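PDB 1V9C: precorrin-8x Methyl Mutase from Thermus thermophilus, which probably catalyses the methyl migration that converts precorrin-8X to hydrogenobyrinate, a step in adenosylcobalamin biosynthesis. Local coordinates for residues B[139-144]-B[166-171]; B[155-160]-B[179-184]; B[11-16]-B[33-38]. All coordinates share one frame; numbering follows the deposited sequence.

Overall arrangement
From the N terminus, contact 3 comes first: it brings helix 30-40 back against helix 6-20 and closes its own short loop before the other contacts open. The chain then builds much of the mixed sheet before residues 139-144 open contact 1. Strand 155-158 opens contact 2, helix 166-174 closes contact 1 and strand 180-183 closes contact 2, so the two loops cross. Their centres lie about 10 Å apart, and Lys170 joins them by reaching Thr183. Contact 1 pairs two helices on one face of the sheet, and contact 2 pairs two of its strands. Met36 of contact 3 touches Met159 and Thr183 of contact 2, tying the N-terminal helices to the sheet.

Contact 1 of 3, residues B[139-144]-B[166-171]; sequences FLLALV and VLEAKR. With SO4 (sulfate ion), chain G.
Leu140 and Leu141 reach across to Ala169 along two different lines, and the alanine methyl is met by both. Leu140 has CG anti to its backbone nitrogen (chi1 -174°), which carries CD2 outward until it lies 3.3 Å from Ala169 O; the same methyl is 4.0 Å from Ala169 CB. Leu141 has CG beside its own nitrogen instead (chi1 -80°). Its CD2 rests 3.8 Å from Ala169 CA, while CG is 4.1 Å from Ala169 CB. The other branch, CD1, meets the flank of Glu168, whose extended chain crosses the leucine at about a right angle, with OE2 4.0 Å from Leu141 CD1. Alanine suits this place because its single methyl lets the backbones close in, Leu141 CA to Ala169 CA being 5.4 Å. The segment axes approach to 8.8 Å and run within 26° of parallel, as neighbouring helices do on one face of a doubly wound alpha/beta sheet. With Leu141 cut back to an alanine, Ala169 CA and the Glu168 stem would probably lose their apolar neighbour, and the glutamate could swing more freely.

Lys170, whose CB points away from helix 137-147, sends NZ to the carbonyls of Pro160, Thr183 and Gly185, at and just beyond the C-terminal ends of strands 155-158 and 180-183. A sulfate, probably from the crystallisation liquor, sits at the helix start, where Leu167 N donates to O4; Glu168 N gives a weak bond to O2, and Asn165 N also binds the ion. No hydrogen bond joins residues 139-144 to 166-171. The chemistry implies adhesion mainly by van der Waals fit of leucine methyls, while the backbone N-H groups at the helix start, which would probably favour an anion, hold the sulfate.

Contact 2 of 3, residues B[155-160]-B[179-184]; sequences LVLGMP and PWIVTE
Val156 and Gly158 are bound to the neighbouring strand by three backbone hydrogen bonds. Val156 N donates to Pro179 O, Ile181 N to Val156 O at 3.1 Å, and Gly158 N to Ile181 O at 2.8 Å. Leu157 and Ile181 stand side by side on one face of the sheet, pointing the same way, with Leu157 CD2 3.6 Å from Ile181 CD1. Met159 extends its chain along the other flank of the isoleucine and ends with CE 3.7 Å from Ile181 CG2. A beta-branched residue fits between them because each of its two branches serves a different partner. At the start of the pairing, Leu155 CD1 turns in over Pro179 O, 3.4 Å away.

The pair forms the two strands of a beta-alpha-beta unit whose crossover is helix 166-174, and they run parallel, 3° apart, inside a doubly wound sheet. Gly158 is suited to its position: a methyl there would come tightly against Val182 CG2. Thr183 crosses Met159 at about a right angle, its CG2 3.7 Å from Met159 CG. Its hydroxyl, with chi1 at 53°, donates to Lys187 O, which fixes the rotation of the side chain.

Farther out, Leu157 packs on Val193 and Leu197 of helix 190-205, while Val156 and Val182 both lean on Leu173 of helix 166-174, covering the other face. Along the far edge of strand 155-158, Leu155, Leu157 and Met159 share backbone hydrogen bonds with strand 130-133 and its neighbour Ala129.

Contact 3 of 3, residues B[11-16]-B[33-38]; sequences ESFRIV and VRRMIH. With SO4 (sulfate ion), chain E; SO4 (sulfate ion), chain F.
Phe13 packs against three residues of helix 30-40, Arg34, Arg35 and His38, and its long flat ring suits a place where all three must be touched at once. Its CB is 4.1 Å from Arg34 CD, in the aliphatic stem of an arginine whose guanidinium is held elsewhere by salt bridges to Asp17 and Asp210. With CG beside the backbone nitrogen (chi1 -79°), the ring is carried on toward His38. CD2 comes down on the imidazole, and CE2 comes closer still, 3.5 Å from His38 CG. The outcome is a T-shaped stack in which the phenylalanine edge meets the histidine face, with centroids 4.7 Å apart and planes at 66°. At the tip, CZ lies over one face of the Arg35 guanidinium, 3.9 Å from its NH1.

The packing is that of two steeply crossed helices, the segments running at 104° to each other. One turn after Phe13, the two methyls of Val16 serve different partners, CG1 lying 3.8 Å from Ile37 CG2 and CG2 meeting His38 CA and CB. Val16 and Ser12 also pack on Phe163 and Val164, respectively, of the second subunit.

The edge of the Arg35 guanidinium faces two sulfates, probably from the crystallisation liquor. NE donates to one at 2.8 Å (O3, chain E), NH1 to the other (O3, chain F), and NH2 to both. His198 and Arg202 also bind sulfate here.

Contact 1 of 3, residues B[139-144]-B[166-171]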
loop_
_atom_site.group_PDB
_atom_site.type_symbol
_atom_site.label_atom_id
_atom_site.label_comp_id
_atom_site.label_asym_id
_atom_site.label_seq_id
_atom_site.Cartn_x
_atom_site.Cartn_y
_atom_site.Cartn_z
ATOM N N PHE B 139 15.712 6.268 5.876
ATOM C CA PHE B 139 15.255 7.611 5.579
ATOM C C PHE B 139 14.815 8.267 6.891
ATOM O O PHE B 139 15.129 9.421 7.158
ATOM C CB PHE B 139 14.083 7.576 4.595
ATOM C CG PHE B 139 13.470 8.925 4.337
ATOM C CD1 PHE B 139 14.161 9.889 3.614
ATOM C CD2 PHE B 139 12.211 9.237 4.838
ATOM C CE1 PHE B 139 13.610 11.147 3.391
ATOM C CE2 PHE B 139 11.647 10.500 4.620
ATOM C CZ PHE B 139 12.347 11.455 3.896
ATOM N N LEU B 140 14.094 7.510 7.709
ATOM C CA LEU B 140 13.596 8.009 8.989
ATOM C C LEU B 140 14.748 8.304 9.954
ATOM O O LEU B 140 14.644 9.174 10.813
ATOM C CB LEU B 140 12.644 6.986 9.610
ATOM C CG LEU B 140 11.945 7.436 10.893
ATOM C CD1 LEU B 140 11.182 8.737 10.634
ATOM C CD2 LEU B 140 10.996 6.342 11.352
ATOM N N LEU B 141 15.841 7.564 9.806
ATOM C CA LEU B 141 17.018 7.772 10.639
ATOM C C LEU B 141 17.741 9.037 10.191
ATOM O O LEU B 141 18.146 9.845 11.016
ATOM C CB LEU B 141 17.959 6.578 10.536
ATOM C CG LEU B 141 17.552 5.386 11.385
ATOM C CD1 LEU B 141 18.532 4.254 11.153
ATOM C CD2 LEU B 141 17.524 5.787 12.852
ATOM N N ALA B 142 17.906 9.203 8.883
ATOM C CA ALA B 142 18.561 10.396 8.355
ATOM C C ALA B 142 17.745 11.592 8.824
ATOM O O ALA B 142 18.279 12.513 9.431
ATOM C CB ALA B 142 18.605 10.350 6.834
ATOM N N LEU B 143 16.439 11.551 8.563
ATOM C CA LEU B 143 15.534 12.624 8.968
ATOM C C LEU B 143 15.616 12.920 10.463
ATOM O O LEU B 143 15.585 14.077 10.868
ATOM C CB LEU B 143 14.081 12.272 8.609
ATOM C CG LEU B 143 12.991 13.240 9.101
ATOM C CD1 LEU B 143 13.263 14.646 8.546
ATOM C CD2 LEU B 143 11.604 12.746 8.668
ATOM N N VAL B 144 15.707 11.885 11.285
ATOM C CA VAL B 144 15.771 12.101 12.728
ATOM C C VAL B 144 17.054 12.805 13.137
ATOM O O VAL B 144 17.065 13.586 14.086
ATOM C CB VAL B 144 15.646 10.778 13.499
ATOM C CG1 VAL B 144 16.005 10.985 14.961
ATOM C CG2 VAL B 144 14.220 10.261 13.380
ATOM N N VAL B 166 14.091 -1.157 11.049
ATOM C CA VAL B 166 12.753 -0.686 11.368
ATOM C C VAL B 166 12.515 -0.324 12.835
ATOM O O VAL B 166 12.053 0.788 13.147
ATOM C CB VAL B 166 11.689 -1.728 10.926
ATOM C CG1 VAL B 166 10.301 -1.297 11.387
ATOM C CG2 VAL B 166 11.708 -1.867 9.408
ATOM N N LEU B 167 12.818 -1.255 13.735
ATOM C CA LEU B 167 12.595 -1.020 15.156
ATOM C C LEU B 167 13.390 0.162 15.698
ATOM O O LEU B 167 12.865 0.976 16.461
ATOM C CB LEU B 167 12.916 -2.287 15.952
ATOM C CG LEU B 167 12.173 -3.548 15.483
ATOM C CD1 LEU B 167 12.434 -4.687 16.472
ATOM C CD2 LEU B 167 10.667 -3.270 15.371
ATOM N N GLU B 168 14.644 0.281 15.280
ATOM C CA GLU B 168 15.481 1.371 15.762
ATOM C C GLU B 168 15.095 2.709 15.141
ATOM O O GLU B 168 15.198 3.754 15.784
ATOM C CB GLU B 168 16.953 1.052 15.492
ATOM C CG GLU B 168 17.599 1.869 14.403
ATOM C CD GLU B 168 19.065 1.532 14.230
ATOM O OE1 GLU B 168 19.366 0.364 13.903
ATOM O OE2 GLU B 168 19.912 2.432 14.421
ATOM N N ALA B 169 14.647 2.670 13.890
ATOM C CA ALA B 169 14.234 3.879 13.187
ATOM C C ALA B 169 13.043 4.514 13.903
ATOM O O ALA B 169 12.935 5.743 14.006
ATOM C CB ALA B 169 13.856 3.542 11.753
ATOM N N LYS B 170 12.149 3.671 14.401
ATOM C CA LYS B 170 10.985 4.167 15.101
ATOM C C LYS B 170 11.384 4.701 16.475
ATOM O O LYS B 170 10.904 5.753 16.896
ATOM C CB LYS B 170 9.934 3.062 15.201
ATOM C CG LYS B 170 9.385 2.699 13.824
ATOM C CD LYS B 170 8.522 1.461 13.831
ATOM C CE LYS B 170 7.995 1.188 12.429
ATOM N NZ LYS B 170 6.896 0.201 12.427
ATOM N N ARG B 171 12.270 3.995 17.169
ATOM C CA ARG B 171 12.733 4.465 18.474
ATOM C C ARG B 171 13.375 5.840 18.287
ATOM O O ARG B 171 13.072 6.784 19.014
ATOM C CB ARG B 171 13.754 3.492 19.060
ATOM C CG ARG B 171 13.274 2.774 20.311
ATOM C CD ARG B 171 14.209 1.623 20.676
ATOM N NE ARG B 171 14.099 0.506 19.737
ATOM C CZ ARG B 171 14.959 -0.506 19.667
ATOM N NH1 ARG B 171 16.006 -0.552 20.478
ATOM N NH2 ARG B 171 14.768 -1.478 18.788
HETATM S S SO4 G . 15.804 -3.685 13.396
HETATM O O1 SO4 G . 16.879 -4.031 12.452
HETATM O O2 SO4 G . 16.151 -2.451 14.142
HETATM O O3 SO4 G . 15.630 -4.793 14.363
HETATM O O4 SO4 G . 14.546 -3.488 12.642
#

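Contact 2 of 3, residues B[155-160]-B[179-184]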
loop_
_atom_site.group_PDB
_atom_site.type_symbol
_atom_site.label_atom_id
_atom_site.label_comp_id
_atom_site.label_asym_id
_atom_site.label_seq_id
_atom_site.Cartn_x
_atom_site.Cartn_y
_atom_site.Cartn_z
ATOM N N LEU B 155 4.808 17.463 11.359
ATOM C CA LEU B 155 4.464 16.138 11.887
ATOM C C LEU B 155 5.149 15.021 11.119
ATOM O O LEU B 155 5.342 15.118 9.913
ATOM C CB LEU B 155 2.945 15.922 11.839
ATOM C CG LEU B 155 2.436 14.487 12.069
ATOM C CD1 LEU B 155 2.706 14.012 13.514
ATOM C CD2 LEU B 155 0.944 14.461 11.777
ATOM N N VAL B 156 5.494 13.947 11.817
ATOM C CA VAL B 156 6.162 12.820 11.181
ATOM C C VAL B 156 5.449 11.493 11.441
ATOM O O VAL B 156 5.272 11.083 12.585
ATOM C CB VAL B 156 7.633 12.682 11.667
ATOM C CG1 VAL B 156 8.288 11.461 11.021
ATOM C CG2 VAL B 156 8.407 13.931 11.325
ATOM N N LEU B 157 5.044 10.831 10.363
ATOM C CA LEU B 157 4.373 9.543 10.460
ATOM C C LEU B 157 5.448 8.467 10.244
ATOM O O LEU B 157 5.893 8.223 9.120
ATOM C CB LEU B 157 3.279 9.442 9.389
ATOM C CG LEU B 157 2.185 10.513 9.403
ATOM C CD1 LEU B 157 1.219 10.269 8.262
ATOM C CD2 LEU B 157 1.457 10.494 10.729
ATOM N N GLY B 158 5.884 7.846 11.335
ATOM C CA GLY B 158 6.918 6.837 11.229
ATOM C C GLY B 158 6.327 5.448 11.181
ATOM O O GLY B 158 6.154 4.802 12.219
ATOM N N MET B 159 6.012 4.996 9.971
ATOM C CA MET B 159 5.418 3.684 9.773
ATOM C C MET B 159 6.134 2.794 8.757
ATOM O O MET B 159 5.499 2.218 7.868
ATOM C CB MET B 159 3.954 3.859 9.384
ATOM C CG MET B 159 3.188 4.758 10.347
ATOM S SD MET B 159 1.499 5.207 9.765
ATOM C CE MET B 159 1.013 6.307 11.014
ATOM N N PRO B 160 7.472 2.686 8.848
ATOM C CA PRO B 160 8.179 1.821 7.894
ATOM C C PRO B 160 7.802 0.369 8.264
ATOM O O PRO B 160 7.486 0.083 9.421
ATOM C CB PRO B 160 9.661 2.082 8.189
ATOM C CG PRO B 160 9.684 3.341 8.991
ATOM C CD PRO B 160 8.413 3.301 9.794
ATOM N N PRO B 179 6.307 16.311 16.773
ATOM C CA PRO B 179 5.169 15.419 16.991
ATOM C C PRO B 179 5.211 14.241 16.021
ATOM O O PRO B 179 5.754 14.345 14.924
ATOM C CB PRO B 179 3.968 16.339 16.789
ATOM C CG PRO B 179 4.469 17.334 15.814
ATOM C CD PRO B 179 5.878 17.613 16.243
ATOM N N TRP B 180 4.665 13.108 16.430
ATOM C CA TRP B 180 4.692 11.962 15.545
ATOM C C TRP B 180 3.598 10.949 15.831
ATOM O O TRP B 180 2.908 11.026 16.850
ATOM C CB TRP B 180 6.047 11.268 15.659
ATOM C CG TRP B 180 6.455 11.068 17.095
ATOM C CD1 TRP B 180 7.328 11.837 17.814
ATOM C CD2 TRP B 180 5.970 10.062 17.996
ATOM N NE1 TRP B 180 7.420 11.371 19.104
ATOM C CE2 TRP B 180 6.601 10.284 19.246
ATOM C CE3 TRP B 180 5.072 8.996 17.871
ATOM C CZ2 TRP B 180 6.354 9.479 20.364
ATOM C CZ3 TRP B 180 4.825 8.196 18.983
ATOM C CH2 TRP B 180 5.468 8.441 20.213
ATOM N N ILE B 181 3.464 10.009 14.902
ATOM C CA ILE B 181 2.516 8.905 14.992
ATOM C C ILE B 181 3.313 7.732 14.458
ATOM O O ILE B 181 3.901 7.799 13.367
ATOM C CB ILE B 181 1.290 9.088 14.115
ATOM C CG1 ILE B 181 0.590 10.407 14.446
ATOM C CG2 ILE B 181 0.346 7.896 14.326
ATOM C CD1 ILE B 181 -0.677 10.623 13.669
ATOM N N VAL B 182 3.332 6.660 15.237
ATOM C CA VAL B 182 4.101 5.489 14.907
ATOM C C VAL B 182 3.313 4.188 15.014
ATOM O O VAL B 182 2.370 4.091 15.795
ATOM C CB VAL B 182 5.341 5.420 15.860
ATOM C CG1 VAL B 182 5.910 4.029 15.903
ATOM C CG2 VAL B 182 6.417 6.385 15.382
ATOM N N THR B 183 3.696 3.201 14.209
ATOM C CA THR B 183 3.094 1.871 14.284
ATOM C C THR B 183 4.221 1.040 14.896
ATOM O O THR B 183 5.210 0.724 14.237
ATOM C CB THR B 183 2.708 1.280 12.890
ATOM O OG1 THR B 183 3.834 1.318 12.005
ATOM C CG2 THR B 183 1.552 2.058 12.282
ATOM N N GLU B 184 4.072 0.732 16.178
ATOM C CA GLU B 184 5.060 -0.034 16.933
ATOM C C GLU B 184 5.361 -1.379 16.280
ATOM O O GLU B 184 4.465 -2.033 15.751
ATOM C CB GLU B 184 4.536 -0.274 18.355
ATOM C CG GLU B 184 4.066 0.979 19.085
ATOM C CD GLU B 184 5.063 1.483 20.111
ATOM O OE1 GLU B 184 6.119 2.027 19.714
ATOM O OE2 GLU B 184 4.789 1.322 21.320
#

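Contact 3 of 3, residues B[11-16]-B[33-38]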
loop_
_atom_site.group_PDB
_atom_site.type_symbol
_atom_site.label_atom_id
_atom_site.label_comp_id
_atom_site.label_asym_id
_atom_site.label_seq_id
_atom_site.Cartn_x
_atom_site.Cartn_y
_atom_site.Cartn_z
ATOM N N GLU B 11 -20.424 2.419 6.128
ATOM C CA GLU B 11 -20.804 1.124 6.680
ATOM C C GLU B 11 -19.562 0.418 7.196
ATOM O O GLU B 11 -19.517 -0.031 8.340
ATOM C CB GLU B 11 -21.446 0.251 5.614
ATOM C CG GLU B 11 -21.829 -1.148 6.095
ATOM C CD GLU B 11 -22.151 -2.101 4.950
ATOM O OE1 GLU B 11 -22.877 -3.093 5.175
ATOM O OE2 GLU B 11 -21.666 -1.867 3.823
ATOM N N SER B 12 -18.554 0.323 6.337
ATOM C CA SER B 12 -17.306 -0.325 6.699
ATOM C C SER B 12 -16.644 0.267 7.936
ATOM O O SER B 12 -15.999 -0.459 8.684
ATOM C CB SER B 12 -16.328 -0.285 5.530
ATOM O OG SER B 12 -16.538 -1.390 4.679
ATOM N N PHE B 13 -16.777 1.580 8.127
ATOM C CA PHE B 13 -16.203 2.248 9.290
ATOM C C PHE B 13 -16.978 1.819 10.532
ATOM O O PHE B 13 -16.401 1.636 11.603
ATOM C CB PHE B 13 -16.287 3.764 9.153
ATOM C CG PHE B 13 -15.224 4.363 8.267
ATOM C CD1 PHE B 13 -15.416 5.616 7.687
ATOM C CD2 PHE B 13 -14.045 3.682 8.004
ATOM C CE1 PHE B 13 -14.449 6.171 6.853
ATOM C CE2 PHE B 13 -13.073 4.226 7.173
ATOM C CZ PHE B 13 -13.270 5.468 6.595
ATOM N N ARG B 14 -18.290 1.687 10.375
ATOM C CA ARG B 14 -19.165 1.244 11.449
ATOM C C ARG B 14 -18.672 -0.096 11.948
ATOM O O ARG B 14 -18.450 -0.284 13.143
ATOM C CB ARG B 14 -20.598 1.058 10.948
ATOM C CG ARG B 14 -21.550 2.178 11.314
ATOM C CD ARG B 14 -22.996 1.681 11.325
ATOM N NE ARG B 14 -23.541 1.433 9.994
ATOM C CZ ARG B 14 -23.594 2.340 9.022
ATOM N NH1 ARG B 14 -23.124 3.565 9.221
ATOM N NH2 ARG B 14 -24.138 2.033 7.856
ATOM N N ILE B 15 -18.517 -1.023 11.006
ATOM C CA ILE B 15 -18.073 -2.382 11.289
ATOM C C ILE B 15 -16.768 -2.430 12.079
ATOM O O ILE B 15 -16.617 -3.247 12.984
ATOM C CB ILE B 15 -17.915 -3.186 9.980
ATOM C CG1 ILE B 15 -19.290 -3.332 9.316
ATOM C CG2 ILE B 15 -17.236 -4.536 10.256
ATOM C CD1 ILE B 15 -19.312 -4.235 8.103
ATOM N N VAL B 16 -15.827 -1.559 11.746
ATOM C CA VAL B 16 -14.576 -1.549 12.476
ATOM C C VAL B 16 -14.815 -1.042 13.901
ATOM O O VAL B 16 -14.206 -1.530 14.845
ATOM C CB VAL B 16 -13.538 -0.649 11.841
ATOM C CG1 VAL B 16 -12.330 -0.563 12.764
ATOM C CG2 VAL B 16 -13.134 -1.177 10.477
ATOM N N VAL B 33 -6.767 5.720 13.918
ATOM C CA VAL B 33 -6.519 4.295 14.110
ATOM C C VAL B 33 -7.563 3.450 13.400
ATOM O O VAL B 33 -7.242 2.403 12.844
ATOM C CB VAL B 33 -6.488 3.911 15.615
ATOM C CG1 VAL B 33 -6.169 2.442 15.769
ATOM C CG2 VAL B 33 -5.424 4.743 16.356
ATOM N N ARG B 34 -8.802 3.924 13.430
ATOM C CA ARG B 34 -9.927 3.263 12.791
ATOM C C ARG B 34 -9.635 3.143 11.297
ATOM O O ARG B 34 -9.753 2.068 10.718
ATOM C CB ARG B 34 -11.201 4.093 13.000
ATOM C CG ARG B 34 -12.456 3.491 12.389
ATOM C CD ARG B 34 -13.500 4.561 12.085
ATOM N NE ARG B 34 -14.132 5.141 13.265
ATOM C CZ ARG B 34 -14.425 6.434 13.392
ATOM N NH1 ARG B 34 -14.130 7.281 12.412
ATOM N NH2 ARG B 34 -15.036 6.878 14.484
ATOM N N ARG B 35 -9.239 4.262 10.691
ATOM C CA ARG B 35 -8.929 4.312 9.270
ATOM C C ARG B 35 -7.788 3.366 8.898
ATOM O O ARG B 35 -7.834 2.691 7.882
ATOM C CB ARG B 35 -8.581 5.745 8.870
ATOM C CG ARG B 35 -8.516 5.934 7.391
ATOM C CD ARG B 35 -9.417 7.055 6.976
ATOM N NE ARG B 35 -9.673 7.032 5.541
ATOM C CZ ARG B 35 -10.569 7.806 4.941
ATOM N NH1 ARG B 35 -11.290 8.662 5.651
ATOM N NH2 ARG B 35 -10.751 7.714 3.635
ATOM N N MET B 36 -6.773 3.297 9.750
ATOM C CA MET B 36 -5.648 2.425 9.487
ATOM C C MET B 36 -6.069 0.955 9.534
ATOM O O MET B 36 -5.550 0.144 8.766
ATOM C CB MET B 36 -4.536 2.692 10.503
ATOM C CG MET B 36 -4.058 4.121 10.486
ATOM S SD MET B 36 -3.028 4.607 11.875
ATOM C CE MET B 36 -1.679 3.472 11.716
ATOM N N ILE B 37 -7.002 0.626 10.438
ATOM C CA ILE B 37 -7.507 -0.747 10.593
ATOM C C ILE B 37 -8.429 -1.058 9.405
ATOM O O ILE B 37 -8.399 -2.135 8.844
ATOM C CB ILE B 37 -8.331 -0.910 11.911
ATOM C CG1 ILE B 37 -7.418 -0.696 13.128
ATOM C CG2 ILE B 37 -8.993 -2.281 11.939
ATOM C CD1 ILE B 37 -8.081 -0.928 14.469
ATOM N N HIS B 38 -9.255 -0.087 9.044
ATOM C CA HIS B 38 -10.149 -0.239 7.918
ATOM C C HIS B 38 -9.329 -0.559 6.659
ATOM O O HIS B 38 -9.659 -1.470 5.909
ATOM C CB HIS B 38 -10.937 1.042 7.719
ATOM C CG HIS B 38 -11.855 0.999 6.540
ATOM N ND1 HIS B 38 -11.562 1.622 5.347
ATOM C CD2 HIS B 38 -13.048 0.382 6.363
ATOM C CE1 HIS B 38 -12.535 1.391 4.485
ATOM N NE2 HIS B 38 -13.448 0.641 5.075
HETATM S S SO4 E . -8.245 4.968 2.753
HETATM O O1 SO4 E . -7.057 5.195 1.908
HETATM O O2 SO4 E . -9.379 5.771 2.272
HETATM O O3 SO4 E . -7.934 5.375 4.129
HETATM O O4 SO4 E . -8.601 3.538 2.714
HETATM S S SO4 F . -13.264 10.518 3.399
HETATM O O1 SO4 F . -11.880 10.299 2.954
HETATM O O2 SO4 F . -13.704 11.875 3.024
HETATM O O3 SO4 F . -13.337 10.352 4.860
HETATM O O4 SO4 F . -14.145 9.524 2.761
#